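Local coordinates for fimbrin (Schizosaccharomyces pombe, PDB 1RT8), which binds actin filaments and crosslinks them through two tandem actin-binding regions, supporting cell polarity, cytokinesis, mating and spore formation, at residues R130-K135 and N251-A256. Residues are numbered along the deposited sequence; the frame is centred on the assembly and turned at random.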
ATOM      1  N   ARG A 130       2.623  -7.255   0.112  1.00 27.42           N
ATOM      2  CA  ARG A 130       1.551  -6.497   0.734  1.00 27.24           C
ATOM      3  C   ARG A 130       0.393  -7.396   1.178  1.00 28.77           C
ATOM      4  O   ARG A 130      -0.296  -7.090   2.148  1.00 28.21           O
ATOM      5  CB  ARG A 130       1.033  -5.422  -0.232  1.00 28.71           C
ATOM      6  CG  ARG A 130      -0.233  -4.682   0.240  1.00 30.01           C
ATOM      7  CD  ARG A 130      -0.007  -3.954   1.559  1.00 34.49           C
ATOM      8  NE  ARG A 130      -1.226  -3.314   2.059  1.00 37.11           N
ATOM      9  CZ  ARG A 130      -2.287  -3.970   2.529  1.00 38.40           C
ATOM     10  NH1 ARG A 130      -2.298  -5.298   2.576  1.00 38.84           N
ATOM     11  NH2 ARG A 130      -3.352  -3.294   2.944  1.00 39.27           N
ATOM     12  N   GLY A 131       0.194  -8.511   0.485  1.00 28.56           N
ATOM     13  CA  GLY A 131      -0.899  -9.405   0.832  1.00 31.35           C
ATOM     14  C   GLY A 131      -0.600 -10.503   1.841  1.00 33.50           C
ATOM     15  O   GLY A 131      -1.522 -11.081   2.416  1.00 32.41           O
ATOM     16  N   LEU A 132       0.681 -10.779   2.071  1.00 34.56           N
ATOM     17  CA  LEU A 132       1.104 -11.832   2.991  1.00 37.01           C
ATOM     18  C   LEU A 132       0.331 -12.005   4.297  1.00 38.53           C
ATOM     19  O   LEU A 132      -0.101 -13.109   4.600  1.00 41.00           O
ATOM     20  CB  LEU A 132       2.592 -11.683   3.301  1.00 37.19           C
ATOM     21  CG  LEU A 132       3.519 -11.844   2.096  1.00 38.11           C
ATOM     22  CD1 LEU A 132       4.952 -11.634   2.546  1.00 39.15           C
ATOM     23  CD2 LEU A 132       3.344 -13.226   1.479  1.00 39.39           C
ATOM     24  N   LEU A 133       0.156 -10.947   5.079  1.00 41.55           N
ATOM     25  CA  LEU A 133      -0.574 -11.091   6.340  1.00 44.58           C
ATOM     26  C   LEU A 133      -2.097 -10.914   6.244  1.00 45.87           C
ATOM     27  O   LEU A 133      -2.838 -11.524   7.009  1.00 45.44           O
ATOM     28  CB  LEU A 133      -0.008 -10.138   7.403  1.00 45.15           C
ATOM     29  CG  LEU A 133       1.406 -10.434   7.929  1.00 46.81           C
ATOM     30  CD1 LEU A 133       1.520 -11.906   8.302  1.00 44.09           C
ATOM     31  CD2 LEU A 133       2.440 -10.092   6.873  1.00 48.22           C
ATOM     32  N   GLY A 134      -2.560 -10.083   5.315  1.00 48.75           N
ATOM     33  CA  GLY A 134      -3.994  -9.881   5.161  1.00 51.92           C
ATOM     34  C   GLY A 134      -4.608  -8.813   6.052  1.00 53.54           C
ATOM     35  O   GLY A 134      -4.119  -7.688   6.101  1.00 54.13           O
ATOM     36  N   LYS A 135      -5.684  -9.168   6.754  1.00 56.04           N
ATOM     37  CA  LYS A 135      -6.392  -8.237   7.638  1.00 58.10           C
ATOM     38  C   LYS A 135      -6.044  -8.374   9.125  1.00 58.56           C
ATOM     39  O   LYS A 135      -5.045  -8.999   9.489  1.00 59.59           O
ATOM     40  CB  LYS A 135      -7.906  -8.398   7.457  1.00 59.51           C
ATOM     41  CG  LYS A 135      -8.454  -9.785   7.820  1.00 61.75           C
ATOM     42  CD  LYS A 135      -8.048 -10.874   6.805  1.00 61.35           C
ATOM     43  CE  LYS A 135      -8.780 -10.689   5.482  1.00 62.92           C
ATOM     44  NZ  LYS A 135     -10.266 -10.669   5.669  1.00 63.70           N
ATOM     45  N   ASN A 251      11.993 -16.411   1.923  1.00 28.57           N
ATOM     46  CA  ASN A 251      11.974 -16.803   3.330  1.00 30.33           C
ATOM     47  C   ASN A 251      10.916 -16.011   4.094  1.00 29.38           C
ATOM     48  O   ASN A 251      10.258 -16.543   4.983  1.00 31.62           O
ATOM     49  CB  ASN A 251      13.360 -16.621   3.968  1.00 28.53           C
ATOM     50  CG  ASN A 251      14.259 -17.838   3.777  1.00 30.08           C
ATOM     51  OD1 ASN A 251      14.064 -18.875   4.421  1.00 31.13           O
ATOM     52  ND2 ASN A 251      15.241 -17.721   2.891  1.00 27.18           N
ATOM     53  N   LEU A 252      10.735 -14.744   3.742  1.00 28.90           N
ATOM     54  CA  LEU A 252       9.726 -13.930   4.404  1.00 27.82           C
ATOM     55  C   LEU A 252       8.339 -14.500   4.092  1.00 28.24           C
ATOM     56  O   LEU A 252       7.505 -14.659   4.981  1.00 28.75           O
ATOM     57  CB  LEU A 252       9.796 -12.483   3.914  1.00 30.50           C
ATOM     58  CG  LEU A 252       8.722 -11.549   4.475  1.00 31.57           C
ATOM     59  CD1 LEU A 252       8.998 -11.287   5.951  1.00 33.61           C
ATOM     60  CD2 LEU A 252       8.716 -10.236   3.702  1.00 30.73           C
ATOM     61  N   ALA A 253       8.100 -14.814   2.825  1.00 27.57           N
ATOM     62  CA  ALA A 253       6.807 -15.347   2.410  1.00 30.00           C
ATOM     63  C   ALA A 253       6.519 -16.658   3.142  1.00 29.07           C
ATOM     64  O   ALA A 253       5.408 -16.878   3.634  1.00 31.60           O
ATOM     65  CB  ALA A 253       6.788 -15.553   0.896  1.00 27.04           C
ATOM     66  N   PHE A 254       7.528 -17.520   3.208  1.00 29.90           N
ATOM     67  CA  PHE A 254       7.425 -18.799   3.900  1.00 29.09           C
ATOM     68  C   PHE A 254       6.956 -18.546   5.334  1.00 30.06           C
ATOM     69  O   PHE A 254       5.947 -19.100   5.771  1.00 28.56           O
ATOM     70  CB  PHE A 254       8.796 -19.481   3.914  1.00 33.24           C
ATOM     71  CG  PHE A 254       8.863 -20.724   4.758  1.00 33.49           C
ATOM     72  CD1 PHE A 254       8.296 -21.916   4.317  1.00 34.66           C
ATOM     73  CD2 PHE A 254       9.518 -20.706   5.986  1.00 34.15           C
ATOM     74  CE1 PHE A 254       8.386 -23.082   5.090  1.00 36.18           C
ATOM     75  CE2 PHE A 254       9.615 -21.861   6.765  1.00 36.51           C
ATOM     76  CZ  PHE A 254       9.047 -23.054   6.313  1.00 36.87           C
ATOM     77  N   VAL A 255       7.685 -17.700   6.062  1.00 28.87           N
ATOM     78  CA  VAL A 255       7.338 -17.380   7.444  1.00 28.01           C
ATOM     79  C   VAL A 255       5.942 -16.764   7.575  1.00 30.29           C
ATOM     80  O   VAL A 255       5.226 -17.026   8.541  1.00 30.10           O
ATOM     81  CB  VAL A 255       8.358 -16.399   8.075  1.00 26.43           C
ATOM     82  CG1 VAL A 255       7.902 -16.001   9.477  1.00 23.21           C
ATOM     83  CG2 VAL A 255       9.734 -17.047   8.131  1.00 23.06           C
ATOM     84  N   ALA A 256       5.562 -15.937   6.612  1.00 31.12           N
ATOM     85  CA  ALA A 256       4.257 -15.292   6.652  1.00 32.93           C
ATOM     86  C   ALA A 256       3.133 -16.325   6.623  1.00 32.89           C
ATOM     87  O   ALA A 256       2.213 -16.281   7.443  1.00 32.76           O
ATOM     88  CB  ALA A 256       4.112 -14.321   5.479  1.00 32.77           C
TER
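Leu132 O accepts a hydrogen bond from the side-chain amide ND2 of Asn260, one turn of helix beyond Ala256, and the apolar side chain of the same Leu132 packs against helix 248-261. Its CB meets the methyl CB of Ala256 at 3.7 Å. CG stands anti to the carbonyl carbon (chi1 -63°), which carries the two methyls out over the helix surface. CD2 lies 4.2 Å from Ala253 CB. CD1 rests 4.1 Å from Ala256 CB and also reaches Leu252 CD2. Both methyls come close to the backbone, CD1 and CD2 each 4.2 Å from Ala253 CA, an approach consistent with the small side chains of Ala253 and Ala256. The contact joins the first two calponin-homology (CH) domains of fimbrin, both within its first actin-binding region: segment 130-135, continuous with helix 117-131 of the first, packs through Leu132 on helix 248-261 of the second. Cutting Leu132 back to an alanine would keep CB against Ala256 but is likely to take away the methyls that meet Leu252 and Ala253, opening a gap between the domains. Helix 162-176 also borders the contact, its Leu166 touching both Ala256 and Leu133. Beyond Leu133, Gly134 is the first residue to leave helical backbone angles, with a positive phi (86°), and the chain runs on away from helix 248-261.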